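Local coordinates for protein DNA polymerase (PDB 2PY5) that replicates the linear phage genome from a protein primer by strand displacement with high processivity, and also carries a 3'-5' exonuclease activity, at residues K7-A12 with L52-D57; Y59-K64 with Y120-K125; K124-P129 with K379-L384. The protein carries 2 engineered substitutions. All coordinates share one frame; numbering follows the deposited sequence.

Contact 1: residues K7-A12 with L52-D57. Engineered in segment 7-12: Ala-12 (natural residue Asp).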
loop_
_atom_site.group_PDB
_atom_site.type_symbol
_atom_site.label_atom_id
_atom_site.label_comp_id
_atom_site.label_asym_id
_atom_site.label_seq_id
_atom_site.Cartn_x
_atom_site.Cartn_y
_atom_site.Cartn_z
ATOM N N LYS F 7 -24.800 4.388 -14.800
ATOM C CA LYS F 7 -24.190 5.639 -14.381
ATOM C C LYS F 7 -23.244 5.394 -13.213
ATOM O O LYS F 7 -23.354 4.366 -12.531
ATOM C CB LYS F 7 -25.266 6.643 -13.977
ATOM C CG LYS F 7 -26.092 7.190 -15.145
ATOM C CD LYS F 7 -27.161 8.145 -14.617
ATOM C CE LYS F 7 -27.403 9.333 -15.514
ATOM N NZ LYS F 7 -28.231 10.374 -14.808
ATOM N N MET F 8 -22.320 6.336 -13.008
ATOM C CA MET F 8 -21.328 6.273 -11.940
ATOM C C MET F 8 -21.303 7.587 -11.186
ATOM O O MET F 8 -21.275 8.667 -11.800
ATOM C CB MET F 8 -19.927 6.010 -12.492
ATOM C CG MET F 8 -19.834 4.841 -13.447
ATOM S SD MET F 8 -18.240 4.755 -14.301
ATOM C CE MET F 8 -18.202 6.300 -15.207
ATOM N N TYR F 9 -21.259 7.484 -9.866
ATOM C CA TYR F 9 -21.267 8.664 -9.006
ATOM C C TYR F 9 -20.145 8.624 -8.016
ATOM O O TYR F 9 -19.855 7.577 -7.456
ATOM C CB TYR F 9 -22.586 8.756 -8.230
ATOM C CG TYR F 9 -23.784 9.048 -9.109
ATOM C CD1 TYR F 9 -24.441 8.026 -9.784
ATOM C CD2 TYR F 9 -24.237 10.345 -9.278
ATOM C CE1 TYR F 9 -25.537 8.287 -10.581
ATOM C CE2 TYR F 9 -25.306 10.622 -10.083
ATOM C CZ TYR F 9 -25.967 9.596 -10.743
ATOM O OH TYR F 9 -27.050 9.885 -11.555
ATOM N N SER F 10 -19.571 9.795 -7.773
ATOM C CA SER F 10 -18.667 10.066 -6.667
ATOM C C SER F 10 -19.445 10.619 -5.478
ATOM O O SER F 10 -20.163 11.607 -5.619
ATOM C CB SER F 10 -17.651 11.121 -7.107
ATOM O OG SER F 10 -16.799 11.460 -6.043
ATOM N N CYS F 11 -19.274 9.984 -4.316
ATOM C CA CYS F 11 -20.068 10.297 -3.115
ATOM C C CYS F 11 -19.218 10.574 -1.888
ATOM O O CYS F 11 -18.090 10.145 -1.795
ATOM C CB CYS F 11 -20.967 9.105 -2.813
ATOM S SG CYS F 11 -22.114 8.661 -4.137
ATOM N N ALA F 12 -19.784 11.296 -0.924
ATOM C CA ALA F 12 -19.118 11.520 0.358
ATOM C C ALA F 12 -20.145 11.785 1.439
ATOM O O ALA F 12 -21.254 12.255 1.156
ATOM C CB ALA F 12 -18.176 12.699 0.275
ATOM N N LEU F 52 -31.269 3.593 -3.521
ATOM C CA LEU F 52 -32.076 2.422 -3.827
ATOM C C LEU F 52 -32.699 2.501 -5.201
ATOM O O LEU F 52 -32.970 1.468 -5.813
ATOM C CB LEU F 52 -33.125 2.167 -2.767
ATOM C CG LEU F 52 -32.641 1.849 -1.362
ATOM C CD1 LEU F 52 -33.833 1.515 -0.447
ATOM C CD2 LEU F 52 -31.605 0.744 -1.325
ATOM N N LYS F 53 -32.903 3.719 -5.698
ATOM C CA LYS F 53 -33.557 3.923 -6.984
ATOM C C LYS F 53 -32.600 4.145 -8.147
ATOM O O LYS F 53 -32.990 3.918 -9.301
ATOM C CB LYS F 53 -34.515 5.115 -6.901
ATOM C CG LYS F 53 -35.863 4.779 -6.339
ATOM C CD LYS F 53 -36.759 6.009 -6.324
ATOM C CE LYS F 53 -38.217 5.637 -6.159
ATOM N NZ LYS F 53 -39.048 6.839 -5.852
ATOM N N VAL F 54 -31.364 4.582 -7.865
ATOM C CA VAL F 54 -30.481 5.104 -8.933
ATOM C C VAL F 54 -29.879 4.024 -9.824
ATOM O O VAL F 54 -29.469 4.321 -10.946
ATOM C CB VAL F 54 -29.379 6.066 -8.369
ATOM C CG1 VAL F 54 -28.338 5.310 -7.563
ATOM C CG2 VAL F 54 -28.743 6.903 -9.475
ATOM N N GLN F 55 -29.859 2.770 -9.359
ATOM C CA GLN F 55 -29.348 1.653 -10.185
ATOM C C GLN F 55 -28.003 2.018 -10.814
ATOM O O GLN F 55 -27.820 1.915 -12.043
ATOM C CB GLN F 55 -30.340 1.277 -11.301
ATOM C CG GLN F 55 -31.708 0.837 -10.823
ATOM C CD GLN F 55 -32.505 0.190 -11.930
ATOM O OE1 GLN F 55 -32.020 -0.725 -12.606
ATOM N NE2 GLN F 55 -33.737 0.650 -12.123
ATOM N N ALA F 56 -27.066 2.451 -9.973
ATOM C CA ALA F 56 -25.783 2.945 -10.441
ATOM C C ALA F 56 -24.608 2.317 -9.704
ATOM O O ALA F 56 -24.762 1.515 -8.769
ATOM C CB ALA F 56 -25.727 4.487 -10.330
ATOM N N ASP F 57 -23.419 2.703 -10.133
ATOM C CA ASP F 57 -22.197 2.378 -9.440
ATOM C C ASP F 57 -21.743 3.617 -8.671
ATOM O O ASP F 57 -21.516 4.667 -9.276
ATOM C CB ASP F 57 -21.116 2.016 -10.451
ATOM C CG ASP F 57 -21.379 0.707 -11.169
ATOM O OD1 ASP F 57 -22.318 -0.031 -10.796
ATOM O OD2 ASP F 57 -20.615 0.408 -12.122
HETATM O O HOH W 1 -27.557 3.904 -13.890
#

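Contact 2: residues Y59-K64 with Y120-K125. With nucleotides of chain A; nucleotides of chain B.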
loop_
_atom_site.group_PDB
_atom_site.type_symbol
_atom_site.label_atom_id
_atom_site.label_comp_id
_atom_site.label_asym_id
_atom_site.label_seq_id
_atom_site.Cartn_x
_atom_site.Cartn_y
_atom_site.Cartn_z
ATOM N N TYR F 59 -19.132 5.449 -5.718
ATOM C CA TYR F 59 -17.783 5.403 -5.166
ATOM C C TYR F 59 -17.677 6.317 -3.969
ATOM O O TYR F 59 -18.048 7.500 -4.062
ATOM C CB TYR F 59 -16.781 5.872 -6.226
ATOM C CG TYR F 59 -16.627 4.873 -7.330
ATOM C CD1 TYR F 59 -17.518 4.838 -8.404
ATOM C CD2 TYR F 59 -15.606 3.932 -7.279
ATOM C CE1 TYR F 59 -17.382 3.897 -9.408
ATOM C CE2 TYR F 59 -15.463 2.991 -8.277
ATOM C CZ TYR F 59 -16.354 2.967 -9.327
ATOM O OH TYR F 59 -16.210 2.015 -10.323
ATOM N N PHE F 60 -17.177 5.787 -2.853
ATOM C CA PHE F 60 -16.786 6.599 -1.704
ATOM C C PHE F 60 -15.292 6.442 -1.554
ATOM O O PHE F 60 -14.740 5.341 -1.808
ATOM C CB PHE F 60 -17.460 6.136 -0.401
ATOM C CG PHE F 60 -18.916 6.522 -0.288
ATOM C CD1 PHE F 60 -19.903 5.776 -0.919
ATOM C CD2 PHE F 60 -19.291 7.611 0.477
ATOM C CE1 PHE F 60 -21.224 6.115 -0.794
ATOM C CE2 PHE F 60 -20.633 7.953 0.592
ATOM C CZ PHE F 60 -21.591 7.195 -0.038
ATOM N N HIS F 61 -14.630 7.508 -1.118
ATOM C CA HIS F 61 -13.187 7.433 -0.835
ATOM C C HIS F 61 -12.972 6.922 0.585
ATOM O O HIS F 61 -13.351 7.572 1.564
ATOM C CB HIS F 61 -12.489 8.766 -1.037
ATOM C CG HIS F 61 -11.064 8.619 -1.469
ATOM N ND1 HIS F 61 -10.713 7.994 -2.639
ATOM C CD2 HIS F 61 -9.904 8.971 -0.864
ATOM C CE1 HIS F 61 -9.398 7.996 -2.760
ATOM N NE2 HIS F 61 -8.881 8.574 -1.691
ATOM N N ASN F 62 -12.310 5.770 0.682
ATOM C CA ASN F 62 -12.170 5.025 1.927
ATOM C C ASN F 62 -13.523 4.503 2.431
ATOM O O ASN F 62 -14.032 4.872 3.485
ATOM C CB ASN F 62 -11.422 5.822 2.992
ATOM C CG ASN F 62 -10.997 4.971 4.166
ATOM O OD1 ASN F 62 -10.624 3.806 4.006
ATOM N ND2 ASN F 62 -11.013 5.564 5.370
ATOM N N LEU F 63 -14.088 3.602 1.635
ATOM C CA LEU F 63 -15.348 2.955 1.905
ATOM C C LEU F 63 -15.456 2.338 3.299
ATOM O O LEU F 63 -16.554 2.238 3.831
ATOM C CB LEU F 63 -15.609 1.905 0.805
ATOM C CG LEU F 63 -16.940 1.164 0.882
ATOM C CD1 LEU F 63 -18.104 2.093 0.681
ATOM C CD2 LEU F 63 -16.969 -0.017 -0.092
ATOM N N LYS F 64 -14.328 1.928 3.871
ATOM C CA LYS F 64 -14.268 1.380 5.235
ATOM C C LYS F 64 -14.893 2.347 6.245
ATOM O O LYS F 64 -15.363 1.921 7.303
ATOM C CB LYS F 64 -12.807 1.136 5.593
ATOM C CG LYS F 64 -12.561 0.424 6.864
ATOM C CD LYS F 64 -11.124 -0.025 6.914
ATOM C CE LYS F 64 -10.775 -0.720 8.213
ATOM N NZ LYS F 64 -11.603 -1.937 8.464
ATOM N N TYR F 120 -18.537 1.041 -4.385
ATOM C CA TYR F 120 -17.128 0.699 -4.411
ATOM C C TYR F 120 -16.265 1.685 -3.616
ATOM O O TYR F 120 -16.713 2.772 -3.240
ATOM C CB TYR F 120 -16.662 0.695 -5.841
ATOM C CG TYR F 120 -17.288 -0.356 -6.727
ATOM C CD1 TYR F 120 -18.115 0.011 -7.775
ATOM C CD2 TYR F 120 -17.005 -1.705 -6.562
ATOM C CE1 TYR F 120 -18.650 -0.936 -8.612
ATOM C CE2 TYR F 120 -17.561 -2.666 -7.386
ATOM C CZ TYR F 120 -18.377 -2.269 -8.426
ATOM O OH TYR F 120 -18.943 -3.197 -9.289
ATOM N N ASP F 121 -15.013 1.304 -3.400
ATOM C CA ASP F 121 -14.019 2.149 -2.738
ATOM C C ASP F 121 -13.107 2.813 -3.782
ATOM O O ASP F 121 -12.264 2.129 -4.413
ATOM C CB ASP F 121 -13.196 1.280 -1.778
ATOM C CG ASP F 121 -12.305 2.079 -0.860
ATOM O OD1 ASP F 121 -12.421 3.332 -0.837
ATOM O OD2 ASP F 121 -11.500 1.439 -0.131
ATOM N N SER F 122 -13.221 4.132 -3.956
ATOM C CA SER F 122 -12.283 4.838 -4.846
ATOM C C SER F 122 -10.840 4.799 -4.312
ATOM O O SER F 122 -9.889 4.975 -5.085
ATOM C CB SER F 122 -12.710 6.272 -5.131
ATOM O OG SER F 122 -12.965 6.984 -3.946
ATOM N N LEU F 123 -10.651 4.527 -3.017
ATOM C CA LEU F 123 -9.281 4.370 -2.478
ATOM C C LEU F 123 -8.557 3.164 -3.086
ATOM O O LEU F 123 -7.304 3.133 -3.172
ATOM C CB LEU F 123 -9.289 4.269 -0.950
ATOM C CG LEU F 123 -7.936 4.323 -0.247
ATOM C CD1 LEU F 123 -7.186 5.611 -0.480
ATOM C CD2 LEU F 123 -8.139 4.094 1.258
ATOM N N LYS F 124 -9.326 2.160 -3.529
ATOM C CA LYS F 124 -8.722 0.975 -4.158
ATOM C C LYS F 124 -8.253 1.295 -5.585
ATOM O O LYS F 124 -7.344 0.647 -6.110
ATOM C CB LYS F 124 -9.721 -0.190 -4.159
ATOM C CG LYS F 124 -10.159 -0.651 -2.754
ATOM C CD LYS F 124 -9.073 -1.395 -2.024
ATOM C CE LYS F 124 -9.543 -1.845 -0.648
ATOM N NZ LYS F 124 -9.800 -0.710 0.270
ATOM N N LYS F 125 -8.918 2.272 -6.200
ATOM C CA LYS F 125 -8.574 2.769 -7.532
ATOM C C LYS F 125 -7.438 3.802 -7.505
ATOM O O LYS F 125 -6.557 3.786 -8.363
ATOM C CB LYS F 125 -9.819 3.406 -8.138
ATOM C CG LYS F 125 -10.936 2.424 -8.431
ATOM C CD LYS F 125 -11.075 2.125 -9.893
ATOM C CE LYS F 125 -9.778 1.637 -10.511
ATOM N NZ LYS F 125 -9.897 1.176 -11.921
ATOM P P DT A 6 -8.581 10.670 3.030
ATOM O OP1 DT A 6 -9.059 11.176 1.749
ATOM O OP2 DT A 6 -7.702 11.472 3.887
ATOM O "O5'" DT A 6 -9.849 10.378 3.975
ATOM C "C5'" DT A 6 -11.050 9.859 3.429
ATOM C "C4'" DT A 6 -11.972 9.550 4.585
ATOM O "O4'" DT A 6 -11.404 8.542 5.437
ATOM C "C3'" DT A 6 -12.204 10.745 5.502
ATOM O "O3'" DT A 6 -13.217 11.607 4.988
ATOM C "C2'" DT A 6 -12.582 10.069 6.813
ATOM C "C1'" DT A 6 -11.866 8.724 6.764
ATOM N N1 DT A 6 -10.668 8.632 7.649
ATOM C C2 DT A 6 -10.511 7.497 8.404
ATOM O O2 DT A 6 -11.290 6.565 8.395
ATOM N N3 DT A 6 -9.386 7.501 9.192
ATOM C C4 DT A 6 -8.424 8.494 9.276
ATOM O O4 DT A 6 -7.448 8.382 10.013
ATOM C C5 DT A 6 -8.639 9.642 8.431
ATOM C C7 DT A 6 -7.671 10.777 8.434
ATOM C C6 DT A 6 -9.745 9.659 7.662
ATOM P P DT A 5 -3.013 7.260 3.454
ATOM O OP1 DT A 5 -2.575 6.717 2.147
ATOM O OP2 DT A 5 -2.190 8.255 4.165
ATOM O "O5'" DT A 5 -4.491 7.880 3.256
ATOM C "C5'" DT A 5 -5.423 7.248 2.423
ATOM C "C4'" DT A 5 -6.762 7.212 3.102
ATOM O "O4'" DT A 5 -6.667 6.303 4.203
ATOM C "C3'" DT A 5 -7.223 8.519 3.719
ATOM O "O3'" DT A 5 -7.968 9.218 2.761
ATOM C "C2'" DT A 5 -8.085 8.087 4.893
ATOM C "C1'" DT A 5 -7.570 6.696 5.208
ATOM N N1 DT A 5 -6.802 6.589 6.452
ATOM C C2 DT A 5 -7.226 5.673 7.370
ATOM O O2 DT A 5 -8.227 4.977 7.216
ATOM N N3 DT A 5 -6.458 5.635 8.494
ATOM C C4 DT A 5 -5.320 6.381 8.757
ATOM O O4 DT A 5 -4.714 6.252 9.812
ATOM C C5 DT A 5 -4.921 7.314 7.742
ATOM C C7 DT A 5 -3.714 8.177 7.927
ATOM C C6 DT A 5 -5.675 7.380 6.635
ATOM P P DT B 5 -10.777 -8.537 13.330
ATOM O OP1 DT B 5 -9.676 -9.151 14.118
ATOM O OP2 DT B 5 -11.763 -9.393 12.630
ATOM O "O5'" DT B 5 -11.637 -7.595 14.298
ATOM C "C5'" DT B 5 -10.996 -6.687 15.177
ATOM C "C4'" DT B 5 -11.938 -5.558 15.547
ATOM O "O4'" DT B 5 -12.156 -4.688 14.410
ATOM C "C3'" DT B 5 -13.332 -5.980 15.988
ATOM O "O3'" DT B 5 -13.777 -5.094 17.003
ATOM C "C2'" DT B 5 -14.176 -5.855 14.721
ATOM C "C1'" DT B 5 -13.540 -4.627 14.095
ATOM N N1 DT B 5 -13.586 -4.552 12.607
ATOM C C2 DT B 5 -14.013 -3.390 11.998
ATOM O O2 DT B 5 -14.382 -2.360 12.580
ATOM N N3 DT B 5 -13.968 -3.462 10.624
ATOM C C4 DT B 5 -13.572 -4.529 9.838
ATOM O O4 DT B 5 -13.569 -4.445 8.613
ATOM C C5 DT B 5 -13.129 -5.699 10.542
ATOM C C7 DT B 5 -12.673 -6.916 9.805
ATOM C C6 DT B 5 -13.154 -5.660 11.885
HETATM O O HOH W 2 -11.640 1.677 2.542
#

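Contact 3: residues K124-P129 with K379-L384. With nucleotides of chain A.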
loop_
_atom_site.group_PDB
_atom_site.type_symbol
_atom_site.label_atom_id
_atom_site.label_comp_id
_atom_site.label_asym_id
_atom_site.label_seq_id
_atom_site.Cartn_x
_atom_site.Cartn_y
_atom_site.Cartn_z
ATOM N N LYS F 124 -9.326 2.160 -3.529
ATOM C CA LYS F 124 -8.722 0.975 -4.158
ATOM C C LYS F 124 -8.253 1.295 -5.585
ATOM O O LYS F 124 -7.344 0.647 -6.110
ATOM C CB LYS F 124 -9.721 -0.190 -4.159
ATOM C CG LYS F 124 -10.159 -0.651 -2.754
ATOM C CD LYS F 124 -9.073 -1.395 -2.024
ATOM C CE LYS F 124 -9.543 -1.845 -0.648
ATOM N NZ LYS F 124 -9.800 -0.710 0.270
ATOM N N LYS F 125 -8.918 2.272 -6.200
ATOM C CA LYS F 125 -8.574 2.769 -7.532
ATOM C C LYS F 125 -7.438 3.802 -7.505
ATOM O O LYS F 125 -6.557 3.786 -8.363
ATOM C CB LYS F 125 -9.819 3.406 -8.138
ATOM C CG LYS F 125 -10.936 2.424 -8.431
ATOM C CD LYS F 125 -11.075 2.125 -9.893
ATOM C CE LYS F 125 -9.778 1.637 -10.511
ATOM N NZ LYS F 125 -9.897 1.176 -11.921
ATOM N N LEU F 126 -7.489 4.684 -6.511
ATOM C CA LEU F 126 -6.631 5.839 -6.362
ATOM C C LEU F 126 -6.112 5.819 -4.917
ATOM O O LEU F 126 -6.690 6.438 -4.030
ATOM C CB LEU F 126 -7.437 7.114 -6.665
ATOM C CG LEU F 126 -8.014 7.200 -8.092
ATOM C CD1 LEU F 126 -9.135 8.270 -8.138
ATOM C CD2 LEU F 126 -6.913 7.482 -9.114
ATOM N N PRO F 127 -5.032 5.046 -4.669
ATOM C CA PRO F 127 -4.585 4.781 -3.290
ATOM C C PRO F 127 -3.807 5.932 -2.617
ATOM O O PRO F 127 -2.644 5.779 -2.231
ATOM C CB PRO F 127 -3.738 3.518 -3.458
ATOM C CG PRO F 127 -3.131 3.692 -4.827
ATOM C CD PRO F 127 -4.250 4.268 -5.652
ATOM N N PHE F 128 -4.470 7.081 -2.483
ATOM C CA PHE F 128 -3.888 8.285 -1.880
ATOM C C PHE F 128 -5.015 9.047 -1.238
ATOM O O PHE F 128 -6.153 8.880 -1.645
ATOM C CB PHE F 128 -3.232 9.183 -2.937
ATOM C CG PHE F 128 -2.465 8.437 -3.982
ATOM C CD1 PHE F 128 -3.073 8.076 -5.176
ATOM C CD2 PHE F 128 -1.151 8.104 -3.764
ATOM C CE1 PHE F 128 -2.351 7.377 -6.153
ATOM C CE2 PHE F 128 -0.416 7.412 -4.729
ATOM C CZ PHE F 128 -1.033 7.050 -5.919
ATOM N N PRO F 129 -4.705 9.905 -0.250
ATOM C CA PRO F 129 -5.770 10.785 0.251
ATOM C C PRO F 129 -6.304 11.711 -0.851
ATOM O O PRO F 129 -5.586 12.017 -1.803
ATOM C CB PRO F 129 -5.079 11.611 1.329
ATOM C CG PRO F 129 -3.827 10.902 1.660
ATOM C CD PRO F 129 -3.430 10.118 0.441
ATOM N N LYS F 379 0.420 10.947 -15.973
ATOM C CA LYS F 379 1.713 10.524 -15.439
ATOM C C LYS F 379 1.508 9.694 -14.176
ATOM O O LYS F 379 2.133 8.660 -14.013
ATOM C CB LYS F 379 2.610 11.711 -15.118
ATOM C CG LYS F 379 3.993 11.299 -14.625
ATOM C CD LYS F 379 4.875 12.489 -14.395
ATOM C CE LYS F 379 6.300 12.077 -14.129
ATOM N NZ LYS F 379 7.218 13.242 -14.214
ATOM N N GLN F 380 0.620 10.147 -13.289
ATOM C CA GLN F 380 0.365 9.412 -12.044
ATOM C C GLN F 380 -0.202 8.039 -12.330
ATOM O O GLN F 380 0.061 7.081 -11.602
ATOM C CB GLN F 380 -0.635 10.155 -11.133
ATOM C CG GLN F 380 -0.258 11.567 -10.777
ATOM C CD GLN F 380 1.213 11.740 -10.505
ATOM O OE1 GLN F 380 1.779 11.067 -9.645
ATOM N NE2 GLN F 380 1.846 12.647 -11.243
ATOM N N LEU F 381 -1.044 7.949 -13.355
ATOM C CA LEU F 381 -1.661 6.689 -13.691
ATOM C C LEU F 381 -0.638 5.720 -14.265
ATOM O O LEU F 381 -0.718 4.527 -14.008
ATOM C CB LEU F 381 -2.819 6.886 -14.654
ATOM C CG LEU F 381 -4.015 7.609 -14.050
ATOM C CD1 LEU F 381 -5.002 7.894 -15.174
ATOM C CD2 LEU F 381 -4.669 6.813 -12.919
ATOM N N ALA F 382 0.328 6.239 -15.019
ATOM C CA ALA F 382 1.417 5.396 -15.539
ATOM C C ALA F 382 2.258 4.834 -14.396
ATOM O O ALA F 382 2.629 3.663 -14.399
ATOM C CB ALA F 382 2.279 6.185 -16.516
ATOM N N LYS F 383 2.552 5.669 -13.407
ATOM C CA LYS F 383 3.256 5.227 -12.209
ATOM C C LYS F 383 2.451 4.155 -11.490
ATOM O O LYS F 383 2.979 3.141 -11.040
ATOM C CB LYS F 383 3.505 6.417 -11.293
ATOM C CG LYS F 383 4.469 7.432 -11.900
ATOM C CD LYS F 383 4.402 8.773 -11.210
ATOM C CE LYS F 383 4.860 8.712 -9.786
ATOM N NZ LYS F 383 4.723 10.069 -9.153
ATOM N N LEU F 384 1.147 4.384 -11.386
ATOM C CA LEU F 384 0.277 3.430 -10.742
ATOM C C LEU F 384 0.288 2.080 -11.462
ATOM O O LEU F 384 0.360 1.028 -10.828
ATOM C CB LEU F 384 -1.145 4.005 -10.652
ATOM C CG LEU F 384 -2.114 3.386 -9.669
ATOM C CD1 LEU F 384 -1.609 3.408 -8.221
ATOM C CD2 LEU F 384 -3.428 4.152 -9.785
ATOM P P DT A 5 -3.013 7.260 3.454
ATOM O OP1 DT A 5 -2.575 6.717 2.147
ATOM O OP2 DT A 5 -2.190 8.255 4.165
ATOM O "O5'" DT A 5 -4.491 7.880 3.256
ATOM C "C5'" DT A 5 -5.423 7.248 2.423
ATOM C "C4'" DT A 5 -6.762 7.212 3.102
ATOM O "O4'" DT A 5 -6.667 6.303 4.203
ATOM C "C3'" DT A 5 -7.223 8.519 3.719
ATOM O "O3'" DT A 5 -7.968 9.218 2.761
ATOM C "C2'" DT A 5 -8.085 8.087 4.893
ATOM C "C1'" DT A 5 -7.570 6.696 5.208
ATOM N N1 DT A 5 -6.802 6.589 6.452
ATOM C C2 DT A 5 -7.226 5.673 7.370
ATOM O O2 DT A 5 -8.227 4.977 7.216
ATOM N N3 DT A 5 -6.458 5.635 8.494
ATOM C C4 DT A 5 -5.320 6.381 8.757
ATOM O O4 DT A 5 -4.714 6.252 9.812
ATOM C C5 DT A 5 -4.921 7.314 7.742
ATOM C C7 DT A 5 -3.714 8.177 7.927
ATOM C C6 DT A 5 -5.675 7.380 6.635
ATOM P P DT A 6 -8.581 10.670 3.030
ATOM O OP1 DT A 6 -9.059 11.176 1.749
ATOM O OP2 DT A 6 -7.702 11.472 3.887
ATOM O "O5'" DT A 6 -9.849 10.378 3.975
ATOM C "C5'" DT A 6 -11.050 9.859 3.429
ATOM C "C4'" DT A 6 -11.972 9.550 4.585
ATOM O "O4'" DT A 6 -11.404 8.542 5.437
ATOM C "C3'" DT A 6 -12.204 10.745 5.502
ATOM O "O3'" DT A 6 -13.217 11.607 4.988
ATOM C "C2'" DT A 6 -12.582 10.069 6.813
ATOM C "C1'" DT A 6 -11.866 8.724 6.764
ATOM N N1 DT A 6 -10.668 8.632 7.649
ATOM C C2 DT A 6 -10.511 7.497 8.404
ATOM O O2 DT A 6 -11.290 6.565 8.395
ATOM N N3 DT A 6 -9.386 7.501 9.192
ATOM C C4 DT A 6 -8.424 8.494 9.276
ATOM O O4 DT A 6 -7.448 8.382 10.013
ATOM C C5 DT A 6 -8.639 9.642 8.431
ATOM C C7 DT A 6 -7.671 10.777 8.434
ATOM C C6 DT A 6 -9.745 9.659 7.662
#

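Contact 1: residues K7-A12 with L52-D57
The Tyr-9 ring carries its contacts to segment 52-57 at its edge and obliquely, with none squarely over a face. At the edge, near the ring plane, lie the methyl of Ala-56, with CB 3.8 Å from Tyr-9 CD1, and the carbonyl oxygen of Asp-57. Val-54 arrives obliquely from the opposite direction, its CG2 3.7 Å from Tyr-9 CE1. With CG2 anti to the backbone N, that branch of Val-54 is the one turned to the ring. Trp-50 adds a further aromatic neighbour in an edge-to-face pair. The ring's far end is fixed by a hydrogen bond from Tyr-9 OH to Glu-37, which also forms a salt bridge with Lys-7 NZ.

The backbones run as a parallel pair with Met-8 opposite Asp-57. Asp-57 N donates to Lys-7 O (2.9 Å, 176°), and Tyr-9 N donates to Asp-57 O (2.9 Å). Met-8 CA-H adds a CH...O contact to the same oxygen, with CA 3.1 Å from Asp-57 O. A water extends the ladder past its last direct bond, accepting from Lys-7 N at 2.9 Å and donating to Gln-55 O at 2.7 Å. Gln-55, with positive phi (48°), turns the chain out of helix 44-54 towards strand 57-60. The pairing joins strands 8-15 and 57-60, neighbours in the 38-41, 24-31, 8-15, 57-60 order characteristic of RNase H-like exonuclease domains. Strand 8-15 also carries Ala-12, an engineered residue replacing an aspartate essential for exonucleolysis.

Asp-57 CB and the Met-8 side chain leave the sheet on the same face, and Arg-6 holds the Asp-57 carboxylate in a salt bridge. The chemistry thus divides the work: backbone amides and carbonyls set the strand alignment, apolar carbons pack on the tyrosine ring, and charged ends pair with Arg-6 and Glu-37.

Contact 2: residues Y59-K64 with Y120-K125
Asp-121 OD1 sits at the tight centre of this contact. Leu-63 N (3.0 Å, 165°) and Leu-123 N (3.1 Å) reach that oxygen from opposite faces of the carboxylate plane, and Asn-62 N adds a weak bond. The bond from Leu-123 N makes Asp-121 the N-cap of the short helix 122-125. With CG anti to the backbone N (chi1 -170°), the carboxylate brings OD1 to the amides of Asn-62 and Leu-63, while OD2 takes a salt bridge from Lys-124 NZ. So many donors would probably stabilise the ionised form. Nearby, Ser-122 OG and His-61 ND1 share a hydrogen bond of 2.8 Å, and Leu-123 CB lies over one face of the imidazole, towards its rim; His-61 NE2 donates onward to Phe-128 O. Tyr-59 and Tyr-120 also pack closely, Tyr-59 CE2 3.6 Å from Tyr-120 CB, their rings oblique with planes at 34°.

Strands 57-60 and 113-121 run parallel here, in the central sheet of the exonuclease domain: Phe-60 N bonds Tyr-120 O, and Ser-122 N bonds Phe-60 O. Both strands end here, and Asn-62 and Leu-123, just past their C-terminal ends, lie against the DNA.

The looser side is this DNA margin, where Lys-64 is partly exposed. A water bridges Asn-62 OD1, Lys-64 N and Asp-121 OD2, while Asn-62 ND2 donates to O4' of DT6 of chain A (3.0 Å).

Contact 3: residues K124-P129 with K379-L384
At Pro-127 the chain folds into an inverse gamma turn, Phe-128 N bonding Leu-126 O at 2.8 Å, which presents the proline ring to Leu-384 on helix 376-387. That helix is one of the two helices of the B-family fingers subdomain, so the contact joins the exonuclease domain to the polymerization domain. No hydrogen bond crosses between the segments; the backbones stay apart, with Leu-126 CA and Leu-384 CA 8.5 Å from each other.

Leu-384 does most of the touching. With its CG anti to the backbone N (chi1 -162°), the side chain reaches off the helix and its two methyls part: CD1 meets Pro-127 CG end-on at 3.7 Å, while CD2 lies against Lys-125 O at 3.5 Å. The hydrogen bond to that carbonyl comes from Gln-180 NE2. CD1 further approaches the Phe-128 ring obliquely, 4.3 Å from its CZ. Pro-127 CG lies over one face of the same ring, towards its rim. One turn back along the helix, Leu-381 comes only loosely against Leu-126.

Through Leu-384, probably involved in positioning the templating nucleotide, the contact reaches the polymerization site; Lys-383, beside it on the helix, donates from NZ to Gln-380 OE1 and probably takes part in nucleotide selection. At the C-terminal end of segment 124-129, Pro-129 leans on the single strand in the exonuclease site, its CG 3.5 Å from O5' of DT5 of chain A.

From the N terminus, strand 8-15 enters contact 1, which closes a 40-residue excursion through two more strands and helix 44-54. The chain then runs straight into contact 2, whose strand 57-60 is bonded on its other edge to strand 8-15: Cys-11 N to Tyr-59 O and Tyr-9 O to Tyr-59 N, both probable hydrogen bonds of 2.8 Å. Contact 2 closes a second loop, through helix 63-76 and four strands. Contact 3 begins on Lys-124 and Lys-125, where contact 2 ends, and spans some 250 residues to the fingers. None nests within another, and together they lead from the exonuclease sheet through its DNA-binding residues to the polymerization domain.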